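Lipoprotein (Mycoplasma mycoides subsp. capri, PDB 7ADK) is a lipoprotein that probably acts as a peptidase of the chymotrypsin-like clan PA. Local coordinates at residues I455-V460 with K498-V503; F489-I494 with K549-G554. One frame throughout, in Å; residues are numbered along the deposited sequence.

Interaction 1. Residues I455-V460 with K498-V503; sequences IKDGMV and KLEDAV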
# COMPACT_ATOMS: atom_id res chain seq x y z
N ILE B 455 6.73 -18.03 -22.29
CA ILE B 455 6.35 -17.98 -23.70
C ILE B 455 6.08 -19.42 -24.19
O ILE B 455 7.01 -20.15 -24.52
CB ILE B 455 7.39 -17.22 -24.55
CG1 ILE B 455 7.69 -15.80 -24.03
CG2 ILE B 455 6.90 -17.10 -26.00
CD1 ILE B 455 8.87 -15.12 -24.69
N LYS B 456 4.81 -19.82 -24.22
CA LYS B 456 4.28 -21.14 -24.61
C LYS B 456 3.31 -21.05 -25.80
O LYS B 456 2.71 -20.00 -26.01
CB LYS B 456 3.56 -21.80 -23.43
CG LYS B 456 4.43 -22.05 -22.19
CD LYS B 456 3.65 -22.89 -21.19
CE LYS B 456 4.45 -23.19 -19.94
NZ LYS B 456 3.77 -24.09 -19.04
N ASP B 457 3.13 -22.12 -26.56
CA ASP B 457 2.26 -22.05 -27.76
C ASP B 457 0.76 -21.88 -27.44
O ASP B 457 0.01 -21.33 -28.25
CB ASP B 457 2.46 -23.25 -28.69
CG ASP B 457 3.89 -23.42 -29.20
OD1 ASP B 457 4.80 -23.71 -28.39
OD2 ASP B 457 4.10 -23.32 -30.43
N GLY B 458 0.28 -22.31 -26.27
CA GLY B 458 -1.11 -22.17 -25.86
C GLY B 458 -1.51 -20.79 -25.34
O GLY B 458 -2.58 -20.63 -24.75
N MET B 459 -0.67 -19.77 -25.50
CA MET B 459 -0.82 -18.45 -24.86
C MET B 459 -1.99 -17.64 -25.42
O MET B 459 -2.15 -17.51 -26.63
CB MET B 459 0.50 -17.70 -24.98
CG MET B 459 0.56 -16.44 -24.15
SD MET B 459 1.87 -15.31 -24.64
CE MET B 459 3.30 -16.34 -24.44
N VAL B 460 -2.80 -17.04 -24.54
CA VAL B 460 -4.00 -16.26 -24.90
C VAL B 460 -3.77 -14.75 -24.92
O VAL B 460 -4.44 -14.05 -25.66
CB VAL B 460 -5.21 -16.62 -24.03
CG1 VAL B 460 -5.63 -18.05 -24.27
CG2 VAL B 460 -5.02 -16.39 -22.54
N LYS B 498 -0.94 -17.16 -33.96
CA LYS B 498 -0.35 -17.56 -32.67
C LYS B 498 0.48 -16.42 -32.08
O LYS B 498 1.13 -15.67 -32.81
CB LYS B 498 0.45 -18.86 -32.84
CG LYS B 498 -0.33 -20.07 -33.38
CD LYS B 498 -1.48 -20.57 -32.51
CE LYS B 498 -0.99 -21.13 -31.17
NZ LYS B 498 -2.08 -21.59 -30.30
N LEU B 499 0.50 -16.28 -30.76
CA LEU B 499 1.21 -15.18 -30.11
C LEU B 499 2.75 -15.34 -30.17
O LEU B 499 3.46 -14.35 -30.28
CB LEU B 499 0.61 -15.01 -28.69
CG LEU B 499 0.59 -13.60 -28.10
CD1 LEU B 499 0.12 -12.50 -29.05
CD2 LEU B 499 -0.42 -13.58 -26.95
N GLU B 500 3.25 -16.58 -30.26
CA GLU B 500 4.64 -16.87 -30.63
C GLU B 500 5.06 -16.48 -32.05
O GLU B 500 6.26 -16.37 -32.32
CB GLU B 500 5.04 -18.34 -30.40
CG GLU B 500 5.39 -18.68 -28.94
CD GLU B 500 6.25 -19.96 -28.85
OE1 GLU B 500 6.06 -20.89 -29.64
OE2 GLU B 500 7.21 -20.01 -28.08
N ASP B 501 4.15 -16.22 -32.99
CA ASP B 501 4.54 -15.70 -34.30
C ASP B 501 5.10 -14.27 -34.22
O ASP B 501 5.76 -13.83 -35.16
CB ASP B 501 3.37 -15.75 -35.28
CG ASP B 501 2.74 -17.14 -35.47
OD1 ASP B 501 3.45 -18.15 -35.29
OD2 ASP B 501 1.55 -17.20 -35.86
N ALA B 502 4.86 -13.54 -33.13
CA ALA B 502 5.23 -12.14 -32.94
C ALA B 502 6.15 -11.87 -31.72
O ALA B 502 6.85 -10.86 -31.70
CB ALA B 502 3.92 -11.36 -32.85
N VAL B 503 6.12 -12.74 -30.71
CA VAL B 503 6.97 -12.68 -29.50
C VAL B 503 7.77 -13.97 -29.33
O VAL B 503 7.19 -15.04 -29.22
CB VAL B 503 6.12 -12.41 -28.24
CG1 VAL B 503 6.95 -12.39 -26.97
CG2 VAL B 503 5.42 -11.07 -28.34
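The CG2 methyl of Ile455 lies over the stem of Glu500, 3.7 Å from its CG, and the two side chains pass at a slant. CG2 stands opposite the backbone N of Ile455; chi1 (-54°) sets CG1 beside that N, and the extended chi2 carries CD1 to within 4.0 Å of CG1 of Val503, crossing that valine nearly at a right angle. A second apolar pair involves the last residue of the type I turn Lys456-Met459: SD of Met459 is 3.7 Å from CD2 of Leu499, and the two side chains again cross almost perpendicularly. On the exposed side the contact becomes polar. Bends at chi2 and chi3 fold Lys498 back, so that its NZ gives a weak hydrogen bond to Asp457 O, 2.9 Å away, on the turn backbone. Asp457 and Glu500 bring two acceptors together, OD2 of Asp457 standing 3.2 Å from OE1 of Glu500 with the carboxylate planes 66° apart; a salt bridge from Lys732 to Glu500 OE2 probably offsets the like charges. Tyr292 of strand 289-293 touches Ile455, Met459 and Val503, and Val543 touches Ile455 and Val503, which places the apolar half against the sheet. Two interstrand loops packed through their apolar residues onto a curled antiparallel sheet are consistent with one beta-barrel of the clan PA fold.

Interaction 2. Residues F489-I494 with K549-G554; sequences FTFSPI and KLLDKG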
# COMPACT_ATOMS: atom_id res chain seq x y z
N PHE B 489 -0.07 -2.11 -22.09
CA PHE B 489 -0.41 -2.49 -23.46
C PHE B 489 -0.59 -3.99 -23.50
O PHE B 489 0.37 -4.72 -23.28
CB PHE B 489 0.71 -2.02 -24.41
CG PHE B 489 1.00 -0.54 -24.30
CD1 PHE B 489 1.89 -0.07 -23.32
CD2 PHE B 489 0.33 0.37 -25.12
CE1 PHE B 489 2.08 1.30 -23.14
CE2 PHE B 489 0.53 1.74 -24.95
CZ PHE B 489 1.39 2.21 -23.94
N THR B 490 -1.80 -4.48 -23.78
CA THR B 490 -2.12 -5.91 -23.82
C THR B 490 -2.43 -6.33 -25.24
O THR B 490 -3.25 -5.70 -25.90
CB THR B 490 -3.27 -6.27 -22.88
OG1 THR B 490 -2.95 -5.88 -21.57
CG2 THR B 490 -3.56 -7.77 -22.81
N PHE B 491 -1.82 -7.41 -25.70
CA PHE B 491 -1.96 -7.95 -27.05
C PHE B 491 -2.58 -9.34 -27.01
O PHE B 491 -2.23 -10.16 -26.16
CB PHE B 491 -0.62 -7.95 -27.76
CG PHE B 491 0.10 -6.63 -27.76
CD1 PHE B 491 0.91 -6.27 -26.66
CD2 PHE B 491 -0.04 -5.74 -28.83
CE1 PHE B 491 1.57 -5.04 -26.64
CE2 PHE B 491 0.67 -4.53 -28.83
CZ PHE B 491 1.47 -4.17 -27.74
N SER B 492 -3.50 -9.60 -27.93
CA SER B 492 -4.29 -10.82 -28.01
C SER B 492 -4.43 -11.28 -29.46
O SER B 492 -4.47 -10.44 -30.35
CB SER B 492 -5.67 -10.57 -27.40
OG SER B 492 -6.32 -9.48 -28.01
N PRO B 493 -4.47 -12.59 -29.72
CA PRO B 493 -4.53 -13.14 -31.08
C PRO B 493 -5.92 -13.06 -31.72
O PRO B 493 -6.94 -13.12 -31.04
CB PRO B 493 -4.10 -14.59 -30.91
CG PRO B 493 -4.59 -14.96 -29.52
CD PRO B 493 -4.43 -13.66 -28.75
N ILE B 494 -5.96 -13.00 -33.05
CA ILE B 494 -7.17 -12.92 -33.88
C ILE B 494 -7.01 -13.86 -35.09
O ILE B 494 -5.89 -14.14 -35.53
CB ILE B 494 -7.45 -11.42 -34.21
CG1 ILE B 494 -8.44 -10.85 -33.20
CG2 ILE B 494 -7.89 -11.14 -35.63
CD1 ILE B 494 -8.84 -9.40 -33.41
N LYS B 549 4.07 -6.60 -36.36
CA LYS B 549 3.04 -7.64 -36.34
C LYS B 549 2.49 -7.93 -34.94
O LYS B 549 2.15 -9.06 -34.64
CB LYS B 549 3.43 -8.89 -37.15
CG LYS B 549 4.68 -9.63 -36.65
CD LYS B 549 4.83 -10.99 -37.34
CE LYS B 549 6.25 -11.49 -37.25
NZ LYS B 549 6.43 -12.85 -37.75
N LEU B 550 2.36 -6.91 -34.11
CA LEU B 550 1.41 -6.90 -32.98
C LEU B 550 0.37 -5.77 -33.13
O LEU B 550 -0.75 -5.91 -32.66
CB LEU B 550 2.13 -6.75 -31.64
CG LEU B 550 2.91 -7.96 -31.13
CD1 LEU B 550 3.58 -7.60 -29.83
CD2 LEU B 550 2.02 -9.16 -30.86
N LEU B 551 0.73 -4.68 -33.81
CA LEU B 551 -0.18 -3.60 -34.18
C LEU B 551 -0.85 -3.81 -35.56
O LEU B 551 -1.61 -2.97 -36.03
CB LEU B 551 0.56 -2.26 -34.06
CG LEU B 551 1.22 -2.01 -32.71
CD1 LEU B 551 2.03 -0.75 -32.74
CD2 LEU B 551 0.22 -1.92 -31.61
N ASP B 552 -0.61 -4.97 -36.19
CA ASP B 552 -1.33 -5.42 -37.37
C ASP B 552 -2.74 -5.93 -36.99
O ASP B 552 -2.91 -7.05 -36.50
CB ASP B 552 -0.49 -6.48 -38.09
CG ASP B 552 -1.06 -6.95 -39.42
OD1 ASP B 552 -2.17 -6.51 -39.81
OD2 ASP B 552 -0.39 -7.75 -40.11
N LYS B 553 -3.76 -5.10 -37.23
CA LYS B 553 -5.16 -5.32 -36.81
C LYS B 553 -5.84 -6.53 -37.45
O LYS B 553 -6.85 -7.00 -36.94
CB LYS B 553 -5.96 -4.03 -37.04
CG LYS B 553 -5.53 -2.89 -36.11
CD LYS B 553 -6.33 -1.62 -36.33
CE LYS B 553 -5.87 -0.47 -35.45
NZ LYS B 553 -6.60 0.75 -35.64
N GLY B 554 -5.30 -7.07 -38.54
CA GLY B 554 -5.81 -8.28 -39.19
C GLY B 554 -5.44 -9.59 -38.47
O GLY B 554 -6.01 -10.64 -38.79
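In the curled antiparallel sheet expected of a clan PA barrel, strand 486-493 points Phe491 toward the loop that joins strands 541-546 and 556-562, against Leu550 and Leu551. The strand is held from both flanks, since Phe491 shares backbone hydrogen bonding with Phe462 and Ser492 with Ser557; the loop packs against a side chain carried by a strand bonded on both flanks. No hydrogen bond links the two segments, and the evidence for their association is apolar contact. Leu550 CD1 sits over one face of the Phe491 ring, 4.1 Å from the centroid and 9° off the ring normal, a well-centred CH-pi contact. CB of the same leucine lies over the same face, toward the CD2 side, 3.7 Å from CD2 of Phe491. Leu551 approaches differently: its CD2 methyl is in the ring plane at the edge, 3.8 Å from CE2 of Phe491. Face and edge are thus occupied by consecutive leucines: chi1 of Phe491 (-52°) sets CG anti to the carbonyl carbon and carries the ring to the loop, and chi2 (85°) turns its face to Leu550 and its edge to Leu551. Beyond the ring, the two leucines part: Leu550 continues to Phe462 and Ala502, whereas Leu551 meets Gln575, Leu578 and Ile579 of helix 575-582, so the loop bridges the sheet and that helix. A smaller contact follows at the end of the strand, where the backbone of Ile494 is hydrogen-bonded to that of Lys555. There the loop offers its main chain in place of a side chain, and the CG2 methyl of Ile494 rests 3.7 Å from Gly554 O, an oxygen that accepts a hydrogen bond from Asn495 ND2.

Interactions 1 and 2 have centres about 11 Å apart, and their segments alternate along the chain: 455-460 leads into strand 461-467, which pairs with 486-493, and 498-503 precedes strand 503-507, which pairs with 541-546 ahead of 549-554. Direct contact joins them. Lys549 NZ lies 2.8 Å from Asp501 O, and the CB of Ala502 lies 3.5 Å from CD2 of Leu550, so the residue just after the 3-10 turn of interaction 1 borders the leucine that covers the ring in interaction 2. Interaction 1 joins two loops and interaction 2 a loop to a strand, all around one antiparallel sheet; neither contains an identified catalytic or ligand-binding residue.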